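Long-range contacts in levoglucosan dehydrogenase (Pseudarthrobacter phenanthrenivorans, PDB 6A3F), which catalyses the NAD(+)-dependent oxidation of levoglucosan to 3-dehydrolevoglucosan, working as a homotetramer: residues G27-G32 / V60-N65; M34-S39 / A73-F78; T101-H106 / E123-R128. All blocks are in the same frame, centred on the assembly; numbering follows the deposited sequence.

Interaction 1: residues G27-G32 / V60-N65; sequences GLIGGG and VIAEAN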
loop_
_atom_site.group_PDB
_atom_site.type_symbol
_atom_site.label_atom_id
_atom_site.label_comp_id
_atom_site.label_asym_id
_atom_site.label_seq_id
_atom_site.Cartn_x
_atom_site.Cartn_y
_atom_site.Cartn_z
ATOM N N GLY B 27 31.908 5.143 -27.801
ATOM C CA GLY B 27 31.420 4.158 -28.732
ATOM C C GLY B 27 30.468 3.179 -28.062
ATOM O O GLY B 27 30.876 2.474 -27.158
ATOM N N LEU B 28 29.212 3.173 -28.483
ATOM C CA LEU B 28 28.194 2.218 -28.007
ATOM C C LEU B 28 28.117 1.044 -28.983
ATOM O O LEU B 28 27.932 1.236 -30.171
ATOM C CB LEU B 28 26.859 2.971 -27.934
ATOM C CG LEU B 28 25.607 2.162 -27.611
ATOM C CD1 LEU B 28 25.727 1.524 -26.244
ATOM C CD2 LEU B 28 24.366 3.028 -27.660
ATOM N N ILE B 29 28.257 -0.158 -28.467
ATOM C CA ILE B 29 28.161 -1.368 -29.284
ATOM C C ILE B 29 26.867 -2.075 -28.896
ATOM O O ILE B 29 26.751 -2.547 -27.746
ATOM C CB ILE B 29 29.403 -2.262 -29.065
ATOM C CG1 ILE B 29 30.685 -1.490 -29.387
ATOM C CG2 ILE B 29 29.288 -3.564 -29.847
ATOM C CD1 ILE B 29 31.956 -2.206 -28.982
ATOM N N GLY B 30 25.908 -2.099 -29.834
ATOM C CA GLY B 30 24.660 -2.845 -29.694
ATOM C C GLY B 30 23.666 -2.108 -28.796
ATOM O O GLY B 30 23.516 -0.926 -28.901
ATOM N N GLY B 31 22.981 -2.819 -27.915
ATOM C CA GLY B 31 22.069 -2.171 -26.988
ATOM C C GLY B 31 20.614 -2.485 -27.259
ATOM O O GLY B 31 19.802 -2.275 -26.371
ATOM N N GLY B 32 20.276 -2.991 -28.442
ATOM C CA GLY B 32 18.845 -3.291 -28.774
ATOM C C GLY B 32 17.944 -2.050 -28.711
ATOM O O GLY B 32 18.374 -0.913 -29.026
ATOM N N VAL B 60 30.248 7.267 -31.835
ATOM C CA VAL B 60 30.013 6.188 -32.793
ATOM C C VAL B 60 29.166 5.088 -32.149
ATOM O O VAL B 60 29.345 4.797 -30.992
ATOM C CB VAL B 60 31.358 5.630 -33.297
ATOM C CG1 VAL B 60 32.149 4.935 -32.210
ATOM C CG2 VAL B 60 31.164 4.706 -34.474
ATOM N N ILE B 61 28.284 4.485 -32.942
ATOM C CA ILE B 61 27.475 3.328 -32.542
ATOM C C ILE B 61 27.701 2.191 -33.548
ATOM O O ILE B 61 27.755 2.423 -34.744
ATOM C CB ILE B 61 25.985 3.717 -32.412
ATOM C CG1 ILE B 61 25.126 2.606 -31.819
ATOM C CG2 ILE B 61 25.421 4.233 -33.727
ATOM C CD1 ILE B 61 23.766 3.085 -31.395
ATOM N N ALA B 62 27.855 0.985 -33.014
ATOM C CA ALA B 62 27.967 -0.242 -33.825
ATOM C C ALA B 62 26.685 -1.050 -33.715
ATOM O O ALA B 62 26.203 -1.275 -32.595
ATOM C CB ALA B 62 29.124 -1.055 -33.319
ATOM N N GLU B 63 26.160 -1.502 -34.850
ATOM C CA GLU B 63 25.116 -2.506 -34.880
ATOM C C GLU B 63 25.510 -3.599 -35.895
ATOM O O GLU B 63 26.584 -3.545 -36.492
ATOM C CB GLU B 63 23.757 -1.908 -35.241
ATOM C CG GLU B 63 23.326 -0.756 -34.358
ATOM C CD GLU B 63 22.953 -1.108 -32.927
ATOM O OE1 GLU B 63 22.708 -2.279 -32.643
ATOM O OE2 GLU B 63 22.942 -0.175 -32.081
ATOM N N ALA B 64 24.622 -4.568 -36.059
ATOM C CA ALA B 64 24.917 -5.840 -36.719
ATOM C C ALA B 64 25.173 -5.608 -38.221
ATOM O O ALA B 64 25.916 -6.343 -38.825
ATOM C CB ALA B 64 23.777 -6.807 -36.485
ATOM N N ASN B 65 24.572 -4.584 -38.814
ATOM C CA ASN B 65 24.862 -4.258 -40.201
ATOM C C ASN B 65 24.831 -2.741 -40.374
ATOM O O ASN B 65 24.343 -2.044 -39.495
ATOM C CB ASN B 65 23.886 -4.965 -41.145
ATOM C CG ASN B 65 22.493 -4.387 -41.091
ATOM O OD1 ASN B 65 22.291 -3.211 -41.360
ATOM N ND2 ASN B 65 21.529 -5.227 -40.780
HETATM O O HOH W 1 21.489 -3.946 -30.639
#
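Leu28 and Ile61 lie side by side on one face of two parallel strands, both pointing the same way. Their outer methyls meet, Leu28 CD2 to Ile61 CD1 at 3.8 Å. Both side chains start with CG or CG1 anti to the backbone N (chi1 174° and -172°), which sends the branches along the same direction. Ile29 and Ala62 sit on the opposite face with Val60. There Ile29 CG1 and Ala62 CB come only to 4.3 Å. Val60 CG1 lies 3.6 Å from Gly27 CA, a close fit on that face. The backbones are joined by three hydrogen bonds in parallel register: Leu28 N to Val60 O, Ala62 N to Leu28 O (2.9 Å) and Gly30 N to Ala62 O. The bend at chi2 (-70°) folds the Glu63 carboxylate back toward Gly30. Glu63 OE1 approaches Gly30 CA at 3.6 Å. A water links Glu63 OE1 to Gly32 N. Glu63 binds NADH, and Gly30 and Gly32 fit the GxGxxG pattern of a Rossmann dinucleotide-binding turn. The two strands are the ends of a beta-alpha-beta unit through helix 35-48. Strand 96-100 pairs with the other edge of strand 23-30, helix 66-76 packs on Ile61, and helix 85-89 covers Ile29, Val60 and Ala62.

Interaction 2: residues M34-S39 / A73-F78; sequences MGKAHS and ARRFGF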
loop_
_atom_site.group_PDB
_atom_site.type_symbol
_atom_site.label_atom_id
_atom_site.label_comp_id
_atom_site.label_asym_id
_atom_site.label_seq_id
_atom_site.Cartn_x
_atom_site.Cartn_y
_atom_site.Cartn_z
ATOM N N MET B 34 16.848 -0.771 -26.037
ATOM C CA MET B 34 17.329 -0.157 -24.798
ATOM C C MET B 34 18.562 0.720 -25.028
ATOM O O MET B 34 19.077 1.301 -24.070
ATOM C CB MET B 34 17.640 -1.226 -23.752
ATOM C CG MET B 34 16.389 -1.768 -23.096
ATOM S SD MET B 34 15.364 -0.434 -22.358
ATOM C CE MET B 34 16.262 -0.204 -20.819
ATOM N N GLY B 35 19.045 0.855 -26.255
ATOM C CA GLY B 35 20.058 1.874 -26.575
ATOM C C GLY B 35 19.610 3.286 -26.202
ATOM O O GLY B 35 20.449 4.134 -25.861
ATOM N N LYS B 36 18.298 3.519 -26.201
ATOM C CA LYS B 36 17.741 4.807 -25.775
ATOM C C LYS B 36 18.202 5.110 -24.334
ATOM O O LYS B 36 18.455 6.287 -23.983
ATOM C CB LYS B 36 16.211 4.867 -25.931
ATOM C CG LYS B 36 15.387 3.958 -25.017
ATOM C CD LYS B 36 13.885 4.203 -25.037
ATOM C CE LYS B 36 13.172 3.431 -26.120
ATOM N NZ LYS B 36 11.702 3.630 -26.079
ATOM N N ALA B 37 18.357 4.093 -23.489
ATOM C CA ALA B 37 18.685 4.392 -22.097
ATOM C C ALA B 37 20.152 4.846 -21.974
ATOM O O ALA B 37 20.507 5.712 -21.135
ATOM C CB ALA B 37 18.439 3.150 -21.263
ATOM N N HIS B 38 21.019 4.200 -22.785
ATOM C CA HIS B 38 22.439 4.566 -22.894
ATOM C C HIS B 38 22.586 5.993 -23.442
ATOM O O HIS B 38 23.299 6.802 -22.866
ATOM C CB HIS B 38 23.196 3.520 -23.729
ATOM C CG HIS B 38 23.173 2.140 -23.161
ATOM N ND1 HIS B 38 24.282 1.554 -22.575
ATOM C CD2 HIS B 38 22.195 1.201 -23.144
ATOM C CE1 HIS B 38 23.974 0.342 -22.189
ATOM N NE2 HIS B 38 22.699 0.100 -22.530
ATOM N N SER B 39 21.920 6.289 -24.538
ATOM C CA SER B 39 22.152 7.570 -25.206
ATOM C C SER B 39 21.490 8.684 -24.405
ATOM O O SER B 39 22.023 9.790 -24.372
ATOM C CB SER B 39 21.694 7.532 -26.643
ATOM O OG SER B 39 20.356 7.095 -26.710
ATOM N N ALA B 73 22.251 5.473 -35.312
ATOM C CA ALA B 73 22.980 6.702 -35.105
ATOM C C ALA B 73 22.057 7.923 -35.263
ATOM O O ALA B 73 22.181 8.898 -34.509
ATOM C CB ALA B 73 24.154 6.771 -36.046
ATOM N N ARG B 74 21.129 7.847 -36.215
ATOM C CA ARG B 74 20.138 8.875 -36.420
ATOM C C ARG B 74 19.202 8.931 -35.193
ATOM O O ARG B 74 18.925 9.993 -34.658
ATOM C CB ARG B 74 19.351 8.585 -37.701
ATOM C CG ARG B 74 20.027 9.098 -38.965
ATOM C CD ARG B 74 19.097 9.091 -40.171
ATOM N NE ARG B 74 18.758 7.736 -40.614
ATOM C CZ ARG B 74 19.549 6.948 -41.355
ATOM N NH1 ARG B 74 20.676 7.419 -41.868
ATOM N NH2 ARG B 74 19.222 5.680 -41.557
ATOM N N ARG B 75 18.739 7.777 -34.753
ATOM C CA ARG B 75 17.729 7.721 -33.682
ATOM C C ARG B 75 18.320 8.194 -32.349
ATOM O O ARG B 75 17.676 8.934 -31.602
ATOM C CB ARG B 75 17.240 6.292 -33.493
ATOM C CG ARG B 75 16.183 6.154 -32.407
ATOM C CD ARG B 75 15.708 4.715 -32.263
ATOM N NE ARG B 75 14.870 4.572 -31.087
ATOM C CZ ARG B 75 13.924 3.658 -30.930
ATOM N NH1 ARG B 75 13.853 2.619 -31.751
ATOM N NH2 ARG B 75 13.071 3.780 -29.927
ATOM N N PHE B 76 19.537 7.755 -32.070
ATOM C CA PHE B 76 20.195 7.953 -30.787
ATOM C C PHE B 76 21.127 9.174 -30.823
ATOM O O PHE B 76 21.645 9.528 -29.803
ATOM C CB PHE B 76 20.911 6.676 -30.334
ATOM C CG PHE B 76 19.998 5.491 -30.127
ATOM C CD1 PHE B 76 18.763 5.639 -29.514
ATOM C CD2 PHE B 76 20.384 4.216 -30.505
ATOM C CE1 PHE B 76 17.901 4.560 -29.350
ATOM C CE2 PHE B 76 19.545 3.127 -30.310
ATOM C CZ PHE B 76 18.299 3.298 -29.752
ATOM N N GLY B 77 21.295 9.861 -31.967
ATOM C CA GLY B 77 22.112 11.080 -31.995
ATOM C C GLY B 77 23.608 10.829 -31.899
ATOM O O GLY B 77 24.320 11.626 -31.265
ATOM N N PHE B 78 24.088 9.745 -32.518
ATOM C CA PHE B 78 25.515 9.486 -32.688
ATOM C C PHE B 78 26.003 10.041 -34.028
ATOM O O PHE B 78 25.283 9.988 -35.026
ATOM C CB PHE B 78 25.799 7.987 -32.632
ATOM C CG PHE B 78 25.779 7.462 -31.229
ATOM C CD1 PHE B 78 24.576 7.305 -30.557
ATOM C CD2 PHE B 78 26.952 7.148 -30.586
ATOM C CE1 PHE B 78 24.552 6.794 -29.276
ATOM C CE2 PHE B 78 26.925 6.665 -29.292
ATOM C CZ PHE B 78 25.722 6.491 -28.647
HETATM O O HOH W 2 11.139 2.653 -28.450
#
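Phe76 turns its CG anti to its own carbonyl carbon (chi1 -61°), and this carries the ring onto Gly35 and Lys36. Ser39 places OG between its backbone N and carbonyl carbon (chi1 53°), within 3.5 Å of Phe76 CD1. One ring face of Phe76 lies directly on the Gly35 backbone, whose C is 3.7 Å above the plane and toward the rim. Gly35 CA makes an off-centre CH-pi contact with the same ring. Gly35 is probably the last glycine of a GxGxxG pattern. Lys36 N approaches Phe76 CE1 at 3.3 Å. Phe78 CE1 lies against Ser39 CB at 4.0 Å. Ser39 OG also bonds Gly35 O, which accepts Ser39 N as well. Farther out, Lys36 and Arg75 meet obliquely. Their like charges come close, with 4.1 Å between Lys36 NZ and Arg75 NH2. A water accepts from both groups. Lys36 NZ also bonds Leu345 O, and Arg75 NE bonds Met47 O, both of the second subunit. Between the helices the Phe76 ring thus packs on backbone and on the Ser39 hydroxyl, without a hydrogen bond between the two segments. The two cations are turned to carbonyls across the subunit interface, which probably eases their repulsion.

Interaction 3: residues T101-H106 / E123-R128; sequences TPNHLH and EKPLAR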
loop_
_atom_site.group_PDB
_atom_site.type_symbol
_atom_site.label_atom_id
_atom_site.label_comp_id
_atom_site.label_asym_id
_atom_site.label_seq_id
_atom_site.Cartn_x
_atom_site.Cartn_y
_atom_site.Cartn_z
ATOM N N THR B 101 25.928 -5.555 -25.798
ATOM C CA THR B 101 25.511 -6.734 -26.546
ATOM C C THR B 101 24.985 -7.810 -25.579
ATOM O O THR B 101 25.240 -7.776 -24.345
ATOM C CB THR B 101 26.722 -7.337 -27.287
ATOM O OG1 THR B 101 27.623 -7.858 -26.308
ATOM C CG2 THR B 101 27.499 -6.360 -28.152
ATOM N N PRO B 102 24.437 -8.884 -26.142
ATOM C CA PRO B 102 24.245 -10.091 -25.363
ATOM C C PRO B 102 25.522 -10.680 -24.742
ATOM O O PRO B 102 26.648 -10.342 -25.143
ATOM C CB PRO B 102 23.615 -11.070 -26.373
ATOM C CG PRO B 102 22.900 -10.127 -27.356
ATOM C CD PRO B 102 23.924 -9.029 -27.514
ATOM N N ASN B 103 25.319 -11.579 -23.768
ATOM C CA ASN B 103 26.381 -11.999 -22.802
ATOM C C ASN B 103 27.544 -12.686 -23.536
ATOM O O ASN B 103 28.656 -12.705 -23.023
ATOM C CB ASN B 103 25.846 -12.952 -21.713
ATOM C CG ASN B 103 24.512 -12.532 -21.135
ATOM O OD1 ASN B 103 24.094 -11.398 -21.361
ATOM N ND2 ASN B 103 23.839 -13.418 -20.395
ATOM N N HIS B 104 27.257 -13.313 -24.676
ATOM C CA HIS B 104 28.257 -14.138 -25.349
ATOM C C HIS B 104 29.365 -13.289 -25.975
ATOM O O HIS B 104 30.485 -13.814 -26.172
ATOM C CB HIS B 104 27.588 -15.076 -26.362
ATOM C CG HIS B 104 27.032 -14.425 -27.577
ATOM N ND1 HIS B 104 26.130 -13.378 -27.518
ATOM C CD2 HIS B 104 27.226 -14.694 -28.895
ATOM C CE1 HIS B 104 25.798 -13.013 -28.746
ATOM N NE2 HIS B 104 26.471 -13.802 -29.617
ATOM N N LEU B 105 29.123 -11.996 -26.246
ATOM C CA LEU B 105 30.134 -11.136 -26.901
ATOM C C LEU B 105 30.852 -10.208 -25.925
ATOM O O LEU B 105 31.794 -9.560 -26.327
ATOM C CB LEU B 105 29.448 -10.305 -27.983
ATOM C CG LEU B 105 28.796 -11.133 -29.089
ATOM C CD1 LEU B 105 27.951 -10.251 -30.003
ATOM C CD2 LEU B 105 29.848 -11.914 -29.874
ATOM N N HIS B 106 30.468 -10.151 -24.666
ATOM C CA HIS B 106 31.157 -9.237 -23.739
ATOM C C HIS B 106 32.677 -9.432 -23.692
ATOM O O HIS B 106 33.402 -8.449 -23.645
ATOM C CB HIS B 106 30.648 -9.398 -22.302
ATOM C CG HIS B 106 29.221 -9.009 -22.140
ATOM N ND1 HIS B 106 28.563 -9.165 -20.949
ATOM C CD2 HIS B 106 28.308 -8.523 -23.011
ATOM C CE1 HIS B 106 27.307 -8.799 -21.096
ATOM N NE2 HIS B 106 27.124 -8.394 -22.333
ATOM N N GLU B 123 27.496 -4.256 -19.962
ATOM C CA GLU B 123 26.235 -4.850 -19.451
ATOM C C GLU B 123 26.503 -6.085 -18.602
ATOM O O GLU B 123 27.520 -6.797 -18.749
ATOM C CB GLU B 123 25.305 -5.263 -20.582
ATOM C CG GLU B 123 24.234 -4.235 -20.839
ATOM C CD GLU B 123 23.196 -4.135 -19.722
ATOM O OE1 GLU B 123 23.423 -4.662 -18.621
ATOM O OE2 GLU B 123 22.182 -3.479 -19.960
ATOM N N LYS B 124 25.539 -6.368 -17.739
ATOM C CA LYS B 124 25.569 -7.573 -16.954
ATOM C C LYS B 124 24.822 -8.716 -17.653
ATOM O O LYS B 124 24.083 -8.463 -18.624
ATOM C CB LYS B 124 24.965 -7.296 -15.574
ATOM C CG LYS B 124 23.746 -6.384 -15.538
ATOM C CD LYS B 124 22.543 -6.809 -16.345
ATOM C CE LYS B 124 21.953 -8.137 -15.959
ATOM N NZ LYS B 124 20.836 -8.523 -16.850
ATOM N N PRO B 125 24.993 -9.986 -17.203
ATOM C CA PRO B 125 26.117 -10.423 -16.363
ATOM C C PRO B 125 27.464 -10.154 -17.078
ATOM O O PRO B 125 27.497 -9.901 -18.279
ATOM C CB PRO B 125 25.826 -11.904 -16.154
ATOM C CG PRO B 125 25.130 -12.328 -17.438
ATOM C CD PRO B 125 24.296 -11.126 -17.810
ATOM N N LEU B 126 28.572 -10.206 -16.368
ATOM C CA LEU B 126 29.766 -9.705 -17.001
ATOM C C LEU B 126 30.064 -10.569 -18.242
ATOM O O LEU B 126 30.374 -10.077 -19.306
ATOM C CB LEU B 126 30.911 -9.741 -15.997
ATOM C CG LEU B 126 32.175 -9.030 -16.489
ATOM C CD1 LEU B 126 31.929 -7.543 -16.654
ATOM C CD2 LEU B 126 33.350 -9.271 -15.544
ATOM N N ALA B 127 29.913 -11.859 -18.091
ATOM C CA ALA B 127 30.032 -12.775 -19.206
ATOM C C ALA B 127 29.097 -13.988 -19.007
ATOM O O ALA B 127 28.426 -14.117 -17.973
ATOM C CB ALA B 127 31.490 -13.176 -19.318
ATOM N N ARG B 128 29.173 -14.898 -19.987
ATOM C CA ARG B 128 28.391 -16.150 -20.137
ATOM C C ARG B 128 28.777 -17.125 -19.020
ATOM O O ARG B 128 27.943 -17.844 -18.516
ATOM C CB ARG B 128 28.702 -16.697 -21.540
ATOM C CG ARG B 128 27.631 -17.519 -22.235
ATOM C CD ARG B 128 28.099 -18.047 -23.593
ATOM N NE ARG B 128 29.563 -18.142 -23.727
ATOM C CZ ARG B 128 30.318 -17.421 -24.561
ATOM N NH1 ARG B 128 31.604 -17.219 -24.326
ATOM N NH2 ARG B 128 29.803 -16.910 -25.655
HETATM O O HOH W 3 24.148 -8.705 -21.591
#
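His106 and the carbonyl of Leu126 form the tight part of this contact between two loops of the Rossmann fold, which follow strands 96-100 and 119-122. The His106 ring is gripped at both nitrogens. His106 ND1 donates to Leu126 O at 2.6 Å, with the oxygen in the ring plane, although the donor stands above the carbonyl plane of Leu126. His106 NE2 donates to Thr101 O at 2.8 Å, again in the ring plane. These two bonds fix the rotation of the ring. Pro125 O also lies at the ring edge, and Asn103 CA sits over the centre of one face. Asn103 crosses Pro125 at about a right angle, Asn103 ND2 being 3.4 Å from Pro125 CG, and ND2 is held by Ala202 O. The peptide bond before Pro125 is cis.

The other side is looser. Arg128, partly exposed at the margin of the contact, bends at chi3 and brings NH2 to His104. There Arg128 NH2 makes only a weak hydrogen bond to His104 O (3.2 Å). Its NH1 has a salt bridge to Glu132. Thr101, Asn103, His106, Glu123 and Lys124 all bind NADH, and Lys124 also binds levoglucosan and forms a salt bridge with Asp209. One water lies 2.7 Å from Asn103 OD1 and 3.0 Å from Lys124 O, bridging the two loops.

From the N terminus, strand 23-30 opens interaction 1 and helix 35-48 follows it with interaction 2. Strand 55-62 then closes interaction 1, and the end of helix 66-76 closes interaction 2. The two contacts therefore cross along the chain. They also touch in space: Ile61 CD1 packs on Phe76 CD2, and Leu28 CB on Phe78 CZ, joining sheet to helices. Interaction 3 comes later, in series with both, and closes the loop that runs through helix 106-115 and strand 119-122. It meets interaction 1 where Ile29 CG2 packs on Thr101 CG2. All three lie in the nucleotide-binding domain and include NADH-binding residues.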